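Glutathione S-transferase (Cupriavidus metallidurans, PDB 4MK3) probably acts as a glutathione transferase, conjugating glutathione to electrophilic compounds, and here holds glutathione sulfinic acid in its glutathione site. Local coordinates at residues R38-E43 / A178-G183; R130-Q135 / S144-Q149. All blocks are in the same frame, centred on the assembly; numbering follows the deposited sequence.

In the fold
From the N terminus, the chain first builds the small domain with the four-stranded sheet, and helix 32-44 belongs to it. It then passes through helices 106-134 and 143-164 before reaching helix 177-192. Interaction 1 closes this long excursion, joining residues 38-43 of the sheet domain to 178-183 of the helical domain. Interaction 2 falls wholly within that span: 130-135 meets 144-149 across the short loop between them, tying together two successive helices of the helical domain near the second subunit. One contact thus joins domains and the other joins neighbouring helices. Interactions 1 and 2 do not touch: the centres of interactions 1 and 2 lie 27 Å apart, and the nearest atoms of interactions 1 and 2 about 15 Å.

Interaction 1: R38-E43 / A178-G183; sequences RVVLAE and ADVAVG
Glu43 OE2, one turn along from the Val39-Val180 contact, is gripped by several groups: a salt bridge from Arg215 NE, a hydrogen bond with Ser217 OG and a weak one with Tyr175 OH. The site lies on the domain interface of the glutathione transferase fold, where helix 32-44 of the thioredoxin-like N-terminal domain packs against helix 177-192 of the all-helical C-terminal domain. No hydrogen bond crosses between the two segments; what joins them is a small knot of valine methyls, all buried. Val39 and Val180 reach toward each other tip to tip, CG1 of Val39 standing 3.5 Å from CG1 of Val180. In each of them CG1 lies anti to the backbone N (chi1 167° and 176°), which sends that methyl across the gap. The other branch of Val180 joins in as well, its CG2 lying 3.9 Å from Val39 CG1, and the Val180 CG1 methyl also leans on the branch carbon Val39 CB at 3.8 Å. With such short side chains in between, the backbones come close, Val39 CA to Val180 CA being 7.0 Å. Helix 216-219 closes on Val39 through Ser217 and Phe218, while Ala178 and Val182 touch Trp115 of helix 106-134. Within helix 32-44 the ordinary backbone bond from Glu43 N to Val39 O, 2.8 Å, links the acidic residue directly to the valine at the contact. Val40 adds a looser touch beside the main pair, its CG2 methyl 4.4 Å from Val180 CG1.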
loop_
_atom_site.group_PDB
_atom_site.type_symbol
_atom_site.label_atom_id
_atom_site.label_comp_id
_atom_site.label_asym_id
_atom_site.label_seq_id
_atom_site.Cartn_x
_atom_site.Cartn_y
_atom_site.Cartn_z
ATOM N N ARG A 38 0.951 -15.591 3.671
ATOM C CA ARG A 38 1.076 -16.988 4.016
ATOM C C ARG A 38 0.569 -17.275 5.428
ATOM O O ARG A 38 -0.063 -18.302 5.665
ATOM C CB ARG A 38 2.511 -17.444 3.848
ATOM C CG ARG A 38 3.001 -17.308 2.422
ATOM C CD ARG A 38 4.437 -17.675 2.338
ATOM N NE ARG A 38 4.626 -19.069 2.680
ATOM C CZ ARG A 38 5.751 -19.558 3.163
ATOM N NH1 ARG A 38 6.756 -18.737 3.388
ATOM N NH2 ARG A 38 5.860 -20.852 3.430
ATOM N N VAL A 39 0.828 -16.364 6.355
ATOM C CA VAL A 39 0.291 -16.517 7.710
ATOM C C VAL A 39 -1.239 -16.489 7.685
ATOM O O VAL A 39 -1.883 -17.326 8.308
ATOM C CB VAL A 39 0.876 -15.467 8.665
ATOM C CG1 VAL A 39 0.090 -15.425 9.984
ATOM C CG2 VAL A 39 2.363 -15.757 8.918
ATOM N N VAL A 40 -1.821 -15.548 6.947
ATOM C CA VAL A 40 -3.259 -15.496 6.829
ATOM C C VAL A 40 -3.766 -16.823 6.251
ATOM O O VAL A 40 -4.683 -17.440 6.782
ATOM C CB VAL A 40 -3.712 -14.320 5.941
ATOM C CG1 VAL A 40 -5.197 -14.435 5.619
ATOM C CG2 VAL A 40 -3.413 -12.991 6.647
ATOM N N LEU A 41 -3.184 -17.285 5.151
ATOM C CA LEU A 41 -3.661 -18.530 4.552
ATOM C C LEU A 41 -3.555 -19.717 5.500
ATOM O O LEU A 41 -4.435 -20.561 5.553
ATOM C CB LEU A 41 -2.920 -18.827 3.251
ATOM C CG LEU A 41 -3.203 -17.806 2.145
ATOM C CD1 LEU A 41 -2.182 -17.902 1.038
ATOM C CD2 LEU A 41 -4.590 -18.031 1.569
ATOM N N ALA A 42 -2.486 -19.772 6.280
ATOM C CA ALA A 42 -2.326 -20.839 7.257
ATOM C C ALA A 42 -3.366 -20.740 8.380
ATOM O O ALA A 42 -3.970 -21.735 8.764
ATOM C CB ALA A 42 -0.934 -20.798 7.837
ATOM N N GLU A 43 -3.558 -19.533 8.896
ATOM C CA GLU A 43 -4.537 -19.343 9.966
ATOM C C GLU A 43 -5.939 -19.749 9.506
ATOM O O GLU A 43 -6.711 -20.326 10.290
ATOM C CB GLU A 43 -4.564 -17.886 10.438
ATOM C CG GLU A 43 -3.284 -17.369 11.073
ATOM C CD GLU A 43 -3.034 -17.825 12.492
ATOM O OE1 GLU A 43 -3.903 -18.506 13.085
ATOM O OE2 GLU A 43 -1.953 -17.490 13.035
ATOM N N ALA A 178 -3.966 -7.191 12.189
ATOM C CA ALA A 178 -3.027 -6.239 12.745
ATOM C C ALA A 178 -1.810 -6.933 13.345
ATOM O O ALA A 178 -0.653 -6.543 13.099
ATOM C CB ALA A 178 -3.720 -5.372 13.801
ATOM N N ASP A 179 -2.080 -7.958 14.146
ATOM C CA ASP A 179 -1.009 -8.717 14.780
ATOM C C ASP A 179 -0.160 -9.451 13.775
ATOM O O ASP A 179 1.073 -9.474 13.890
ATOM C CB ASP A 179 -1.645 -9.680 15.782
ATOM C CG ASP A 179 -2.512 -8.952 16.759
ATOM O OD1 ASP A 179 -1.963 -8.215 17.622
ATOM O OD2 ASP A 179 -3.750 -9.071 16.634
ATOM N N VAL A 180 -0.801 -10.077 12.791
ATOM C CA VAL A 180 -0.048 -10.748 11.727
ATOM C C VAL A 180 0.949 -9.782 11.081
ATOM O O VAL A 180 2.129 -10.095 10.930
ATOM C CB VAL A 180 -0.999 -11.310 10.656
ATOM C CG1 VAL A 180 -0.226 -11.931 9.508
ATOM C CG2 VAL A 180 -1.944 -12.330 11.234
ATOM N N ALA A 181 0.452 -8.615 10.709
ATOM C CA ALA A 181 1.246 -7.640 9.975
ATOM C C ALA A 181 2.413 -7.143 10.836
ATOM O O ALA A 181 3.561 -7.078 10.385
ATOM C CB ALA A 181 0.363 -6.517 9.501
ATOM N N VAL A 182 2.133 -6.795 12.084
ATOM C CA VAL A 182 3.170 -6.332 13.002
ATOM C C VAL A 182 4.206 -7.419 13.260
ATOM O O VAL A 182 5.409 -7.170 13.189
ATOM C CB VAL A 182 2.550 -5.809 14.323
ATOM C CG1 VAL A 182 3.638 -5.546 15.359
ATOM C CG2 VAL A 182 1.729 -4.543 14.055
ATOM N N GLY A 183 3.753 -8.654 13.468
ATOM C CA GLY A 183 4.658 -9.755 13.689
ATOM C C GLY A 183 5.604 -9.987 12.527
ATOM O O GLY A 183 6.788 -10.300 12.688
#

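Interaction 2: R130-Q135 / S144-Q149; sequences RLEVTQ and SWVQRQ. With GSF (L-gamma-glutamyl-3-sulfino-L-alanylglycine), chain E.
The helical hairpin made by helices 106-134 and 143-164 is pinned near its connecting loop by Glu132, which meets both Trp145 and Val146. The aliphatic part of Glu132 does the packing: its CG lies 3.5 Å from Val146 CG2, and its CB is a little farther from the same methyl. A bend at chi2 then turns the carboxylate toward the indole, where OE1 comes within 3.3 Å of Trp145 CD1, the carboxylate and ring planes 41° apart. No direct hydrogen bond joins these two groups; a water does it instead, donating to Glu132 OE1 at 2.7 Å and accepting from Trp145 NE1 at 2.9 Å. The other oxygen, Glu132 OE2, takes the backbone N-H of Ser142 in the loop. In this C-terminal domain the hairpin also borders the dimer interface: Arg136 of the second subunit forms a salt bridge with Glu132 OE1 and a cation-pi contact with Trp145. One turn on, the extended side chain of Arg148 reaches glutathione sulfinic acid bound mainly by the second subunit, a ligand that Lys152 NZ, of the same subunit as Arg148, also hydrogen-bonds. The ligand's glycine carboxylate lies at the guanidinium's edge, near its plane, where NE and NH2 of Arg148 both donate to O31 of the ligand at 2.8 Å, with bent N-H...O angles of 143° and 145°. A leucine here would remove both donors and would probably leave O31 without this charged grip and Val55 O of the second subunit without its Arg148 NH2 partner.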
loop_
_atom_site.group_PDB
_atom_site.type_symbol
_atom_site.label_atom_id
_atom_site.label_comp_id
_atom_site.label_asym_id
_atom_site.label_seq_id
_atom_site.Cartn_x
_atom_site.Cartn_y
_atom_site.Cartn_z
ATOM N N ARG A 130 17.283 -1.441 2.421
ATOM C CA ARG A 130 18.034 -2.596 1.942
ATOM C C ARG A 130 18.383 -2.477 0.446
ATOM O O ARG A 130 19.501 -2.777 0.018
ATOM C CB ARG A 130 17.250 -3.881 2.208
ATOM C CG ARG A 130 17.933 -5.119 1.641
ATOM C CD ARG A 130 17.346 -6.387 2.218
ATOM N NE ARG A 130 17.831 -7.574 1.519
ATOM C CZ ARG A 130 18.994 -8.167 1.756
ATOM N NH1 ARG A 130 19.818 -7.686 2.678
ATOM N NH2 ARG A 130 19.336 -9.241 1.060
ATOM N N LEU A 131 17.409 -2.043 -0.351
ATOM C CA LEU A 131 17.613 -1.933 -1.791
ATOM C C LEU A 131 18.654 -0.875 -2.155
ATOM O O LEU A 131 19.277 -0.954 -3.203
ATOM C CB LEU A 131 16.286 -1.666 -2.510
ATOM C CG LEU A 131 15.268 -2.809 -2.434
ATOM C CD1 LEU A 131 13.914 -2.345 -2.959
ATOM C CD2 LEU A 131 15.748 -4.020 -3.189
ATOM N N GLU A 132 18.861 0.109 -1.284
ATOM C CA GLU A 132 19.875 1.117 -1.547
ATOM C C GLU A 132 21.241 0.453 -1.706
ATOM O O GLU A 132 22.081 0.913 -2.468
ATOM C CB GLU A 132 19.918 2.141 -0.419
ATOM C CG GLU A 132 20.774 3.357 -0.761
ATOM C CD GLU A 132 20.082 4.371 -1.660
ATOM O OE1 GLU A 132 18.861 4.249 -1.934
ATOM O OE2 GLU A 132 20.775 5.311 -2.090
ATOM N N VAL A 133 21.440 -0.644 -0.983
ATOM C CA VAL A 133 22.679 -1.401 -1.034
ATOM C C VAL A 133 22.654 -2.454 -2.143
ATOM O O VAL A 133 23.589 -2.562 -2.930
ATOM C CB VAL A 133 22.941 -2.069 0.327
ATOM C CG1 VAL A 133 24.132 -3.014 0.263
ATOM C CG2 VAL A 133 23.154 -0.993 1.395
ATOM N N THR A 134 21.576 -3.227 -2.214
ATOM C CA THR A 134 21.564 -4.366 -3.132
ATOM C C THR A 134 21.369 -3.987 -4.604
ATOM O O THR A 134 21.792 -4.728 -5.495
ATOM C CB THR A 134 20.505 -5.404 -2.728
ATOM O OG1 THR A 134 19.189 -4.867 -2.928
ATOM C CG2 THR A 134 20.684 -5.814 -1.266
ATOM N N GLN A 135 20.753 -2.835 -4.867
ATOM C CA GLN A 135 20.420 -2.440 -6.246
ATOM C C GLN A 135 21.198 -1.238 -6.768
ATOM O O GLN A 135 20.946 -0.765 -7.881
ATOM C CB GLN A 135 18.923 -2.130 -6.335
ATOM C CG GLN A 135 18.036 -3.244 -5.845
ATOM C CD GLN A 135 18.251 -4.529 -6.579
ATOM O OE1 GLN A 135 18.317 -4.554 -7.815
ATOM N NE2 GLN A 135 18.401 -5.614 -5.837
ATOM N N SER A 144 21.406 10.593 2.938
ATOM C CA SER A 144 20.216 11.265 3.442
ATOM C C SER A 144 18.939 10.450 3.191
ATOM O O SER A 144 18.037 10.427 4.023
ATOM C CB SER A 144 20.090 12.671 2.844
ATOM O OG SER A 144 19.985 12.638 1.431
ATOM N N TRP A 145 18.852 9.769 2.055
ATOM C CA TRP A 145 17.673 8.950 1.778
ATOM C C TRP A 145 17.593 7.789 2.750
ATOM O O TRP A 145 16.529 7.487 3.290
ATOM C CB TRP A 145 17.755 8.435 0.344
ATOM C CG TRP A 145 16.662 7.505 -0.109
ATOM C CD1 TRP A 145 16.760 6.156 -0.258
ATOM C CD2 TRP A 145 15.327 7.855 -0.506
ATOM N NE1 TRP A 145 15.585 5.643 -0.739
ATOM C CE2 TRP A 145 14.684 6.664 -0.892
ATOM C CE3 TRP A 145 14.619 9.056 -0.584
ATOM C CZ2 TRP A 145 13.378 6.642 -1.348
ATOM C CZ3 TRP A 145 13.318 9.030 -1.024
ATOM C CH2 TRP A 145 12.709 7.832 -1.400
ATOM N N VAL A 146 18.714 7.122 2.985
ATOM C CA VAL A 146 18.696 5.982 3.898
ATOM C C VAL A 146 18.387 6.449 5.316
ATOM O O VAL A 146 17.671 5.776 6.042
ATOM C CB VAL A 146 20.016 5.190 3.861
ATOM C CG1 VAL A 146 20.057 4.143 4.960
ATOM C CG2 VAL A 146 20.180 4.521 2.506
ATOM N N GLN A 147 18.903 7.605 5.711
ATOM C CA GLN A 147 18.604 8.105 7.042
ATOM C C GLN A 147 17.117 8.419 7.181
ATOM O O GLN A 147 16.512 8.153 8.216
ATOM C CB GLN A 147 19.435 9.345 7.360
ATOM C CG GLN A 147 19.501 9.678 8.854
ATOM C CD GLN A 147 20.403 8.722 9.651
ATOM O OE1 GLN A 147 20.135 7.519 9.746
ATOM N NE2 GLN A 147 21.475 9.262 10.226
ATOM N N ARG A 148 16.520 8.975 6.135
ATOM C CA ARG A 148 15.088 9.233 6.140
ATOM C C ARG A 148 14.321 7.932 6.351
ATOM O O ARG A 148 13.395 7.829 7.175
ATOM C CB ARG A 148 14.662 9.889 4.817
ATOM C CG ARG A 148 13.194 10.311 4.778
ATOM C CD ARG A 148 12.803 10.938 3.436
ATOM N NE ARG A 148 11.475 11.541 3.510
ATOM C CZ ARG A 148 11.218 12.762 3.980
ATOM N NH1 ARG A 148 12.194 13.547 4.432
ATOM N NH2 ARG A 148 9.965 13.198 4.004
ATOM N N GLN A 149 14.664 6.915 5.583
ATOM C CA GLN A 149 13.951 5.658 5.724
ATOM C C GLN A 149 14.158 5.034 7.099
ATOM O O GLN A 149 13.204 4.504 7.688
ATOM C CB GLN A 149 14.347 4.677 4.611
ATOM C CG GLN A 149 14.136 5.216 3.172
ATOM C CD GLN A 149 12.727 5.768 2.900
ATOM O OE1 GLN A 149 12.559 6.763 2.181
ATOM N NE2 GLN A 149 11.742 5.131 3.446
HETATM C CB1 GSF E . 1.692 6.553 0.054
HETATM C CG1 GSF E . 1.589 8.051 0.307
HETATM C CD1 GSF E . 2.849 8.792 -0.082
HETATM O OE1 GSF E . 3.888 8.242 -0.388
HETATM C C1 GSF E . -0.693 6.074 0.551
HETATM O O11 GSF E . -1.261 7.080 1.047
HETATM O O12 GSF E . -1.324 5.351 -0.264
HETATM N N1 GSF E . 0.986 4.328 0.778
HETATM C CA1 GSF E . 0.729 5.757 0.931
HETATM N N2 GSF E . 2.760 10.176 -0.098
HETATM C CA2 GSF E . 3.903 10.973 -0.397
HETATM C CB2 GSF E . 3.473 12.310 -0.906
HETATM S SG2 GSF E . 2.919 12.299 -2.573
HETATM O O1S GSF E . 3.081 13.677 -3.068
HETATM O O2S GSF E . 1.499 11.840 -2.606
HETATM C C2 GSF E . 4.646 11.330 0.871
HETATM O O2 GSF E . 4.041 11.756 1.852
HETATM N N3 GSF E . 6.028 11.174 0.873
HETATM C CA3 GSF E . 6.781 11.556 2.033
HETATM C C3 GSF E . 7.859 10.527 2.392
HETATM O O31 GSF E . 8.731 10.853 3.252
HETATM O O32 GSF E . 7.887 9.398 1.858
HETATM O O HOH W 1 16.441 3.023 -1.781
#